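Local coordinates for spore coat polysaccharide biosynthesis protein SpsE (Bacillus subtilis, PDB 1VLI) that probably acts as an N-acylneuraminate-9-phosphate synthase of the NeuB family in the biosynthesis of spore coat polysaccharide, at residues A[141-146]-A[337-342]. Numbering follows the deposited sequence.
Sequences ASYEIN and VLRPGQ
R339 runs extended from CG to NE, while E144 is bent at chi2 (67°), which swings its carboxylate round to meet the arginine. The pair joins two domains: E144 sits in the loop that follows strand 138-140 of the TIM barrel, and R339 just beyond strand 335-338 of the SAF (AFP-like) domain. Their link is a bidentate, side-on salt bridge. NE of R339 donates to OE2 of E144 at 2.8 Å, and NH2 of R339 does the same to OE1 of E144 over an equal distance, each bond using a syn lone pair. Carboxylate and guanidinium lie 14° from coplanar, and two bonds in nearly one plane fix the rotation of both groups. Arginine suits its place because a long, straight chain presents NE and NH2 along one edge. Glutamate matches them with two oxygens, on a chain long enough to carry the carboxylate across once bent; OE2 also forms a salt bridge with R316, so two arginines share this buried charge and probably help to keep it ionised.

Y143 approaches the same guanidinium from one face. Its CB lies over the centre of that group, 3.7 Å from CZ of R339, and the ring stands at 89° to the guanidinium plane, turning an edge rather than a face to the arginine. Tyrosine thus supplies a CB and a ring edge that pack on a flat cation, not a cation-pi stack. A141, whose side chain is about 8 Å from the bound zinc ion, adds its methyl at the guanidinium edge. Replacing R339 with a leucine would probably leave the E144 carboxylate with R316 but without its in-plane mate, and open a gap beside Y143. At the remaining nitrogen, NH1 of R339 makes a weak hydrogen bond to the hydroxyl of Y72 and lies 3.2 Å from CD2 of Y143.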
loop_
_atom_site.group_PDB
_atom_site.type_symbol
_atom_site.label_atom_id
_atom_site.label_comp_id
_atom_site.label_asym_id
_atom_site.label_seq_id
_atom_site.Cartn_x
_atom_site.Cartn_y
_atom_site.Cartn_z
ATOM N N ALA A 141 -1.060 1.805 1.060
ATOM C CA ALA A 141 0.185 2.299 0.490
ATOM C C ALA A 141 1.126 2.780 1.609
ATOM O O ALA A 141 0.681 3.059 2.750
ATOM C CB ALA A 141 -0.115 3.499 -0.479
ATOM N N SER A 142 2.397 2.958 1.242
ATOM C CA SER A 142 3.433 3.381 2.180
ATOM C C SER A 142 3.113 4.695 2.881
ATOM O O SER A 142 3.326 4.812 4.090
ATOM C CB SER A 142 4.794 3.495 1.478
ATOM O OG SER A 142 5.219 2.233 0.984
ATOM N N TYR A 143 2.593 5.678 2.137
ATOM C CA TYR A 143 2.408 7.035 2.697
ATOM C C TYR A 143 1.241 7.134 3.675
ATOM O O TYR A 143 1.164 8.086 4.449
ATOM C CB TYR A 143 2.317 8.104 1.601
ATOM C CG TYR A 143 3.540 8.144 0.720
ATOM C CD1 TYR A 143 4.826 7.993 1.271
ATOM C CD2 TYR A 143 3.428 8.314 -0.664
ATOM C CE1 TYR A 143 5.975 8.013 0.473
ATOM C CE2 TYR A 143 4.579 8.342 -1.482
ATOM C CZ TYR A 143 5.848 8.196 -0.899
ATOM O OH TYR A 143 6.986 8.222 -1.672
ATOM N N GLU A 144 0.369 6.131 3.659
ATOM C CA GLU A 144 -0.660 5.971 4.676
ATOM C C GLU A 144 -0.247 5.068 5.834
ATOM O O GLU A 144 -1.101 4.643 6.620
ATOM C CB GLU A 144 -1.948 5.417 4.052
ATOM C CG GLU A 144 -2.783 6.451 3.306
ATOM C CD GLU A 144 -2.107 6.980 2.060
ATOM O OE1 GLU A 144 -1.688 6.151 1.236
ATOM O OE2 GLU A 144 -2.014 8.220 1.892
ATOM N N ILE A 145 1.040 4.749 5.963
ATOM C CA ILE A 145 1.462 3.918 7.090
ATOM C C ILE A 145 1.114 4.537 8.450
ATOM O O ILE A 145 0.988 3.827 9.449
ATOM C CB ILE A 145 2.958 3.570 7.024
ATOM C CG1 ILE A 145 3.253 2.412 7.955
ATOM C CG2 ILE A 145 3.889 4.814 7.340
ATOM C CD1 ILE A 145 4.634 1.791 7.685
ATOM N N ASN A 146 0.924 5.851 8.485
ATOM C CA ASN A 146 0.669 6.555 9.743
ATOM C C ASN A 146 -0.730 7.136 9.775
ATOM O O ASN A 146 -1.033 7.960 10.630
ATOM C CB ASN A 146 1.737 7.651 9.992
ATOM C CG ASN A 146 1.575 8.846 9.061
ATOM O OD1 ASN A 146 0.964 8.727 7.987
ATOM N ND2 ASN A 146 2.121 10.013 9.460
ATOM N N VAL A 337 -6.892 14.195 8.026
ATOM C CA VAL A 337 -5.622 13.464 7.890
ATOM C C VAL A 337 -5.295 13.362 6.383
ATOM O O VAL A 337 -5.950 12.600 5.634
ATOM C CB VAL A 337 -5.753 12.088 8.554
ATOM C CG1 VAL A 337 -4.513 11.187 8.321
ATOM C CG2 VAL A 337 -6.026 12.253 10.023
ATOM N N LEU A 338 -4.333 14.180 5.934
ATOM C CA LEU A 338 -4.052 14.357 4.495
ATOM C C LEU A 338 -2.551 14.266 4.207
ATOM O O LEU A 338 -1.747 14.346 5.115
ATOM C CB LEU A 338 -4.624 15.691 3.996
ATOM C CG LEU A 338 -6.149 15.811 4.078
ATOM C CD1 LEU A 338 -6.571 17.257 4.095
ATOM C CD2 LEU A 338 -6.837 15.064 2.952
ATOM N N ARG A 339 -2.181 14.048 2.952
ATOM C CA ARG A 339 -0.791 14.093 2.550
ATOM C C ARG A 339 -0.428 15.566 2.343
ATOM O O ARG A 339 -1.240 16.349 1.811
ATOM C CB ARG A 339 -0.581 13.338 1.248
ATOM C CG ARG A 339 -0.767 11.840 1.312
ATOM C CD ARG A 339 -0.470 11.210 -0.017
ATOM N NE ARG A 339 -0.768 9.791 -0.034
ATOM C CZ ARG A 339 -0.230 8.935 -0.889
ATOM N NH1 ARG A 339 0.633 9.353 -1.805
ATOM N NH2 ARG A 339 -0.535 7.655 -0.810
ATOM N N PRO A 340 0.770 15.955 2.776
ATOM C CA PRO A 340 1.180 17.358 2.730
ATOM C C PRO A 340 1.334 17.946 1.326
ATOM O O PRO A 340 1.162 19.152 1.154
ATOM C CB PRO A 340 2.532 17.366 3.474
ATOM C CG PRO A 340 3.002 16.015 3.462
ATOM C CD PRO A 340 1.801 15.099 3.378
ATOM N N GLY A 341 1.659 17.109 0.341
ATOM C CA GLY A 341 2.077 17.594 -0.969
ATOM C C GLY A 341 3.299 18.474 -0.799
ATOM O O GLY A 341 4.325 18.040 -0.254
ATOM N N GLN A 342 3.182 19.727 -1.223
ATOM C CA GLN A 342 4.317 20.655 -1.142
ATOM C C GLN A 342 4.404 21.419 0.200
ATOM O O GLN A 342 5.402 22.079 0.496
ATOM C CB GLN A 342 4.284 21.621 -2.342
ATOM C CG GLN A 342 4.665 20.962 -3.677
ATOM C CD GLN A 342 6.114 20.458 -3.688
ATOM O OE1 GLN A 342 6.363 19.246 -3.629
ATOM N NE2 GLN A 342 7.069 21.392 -3.743
#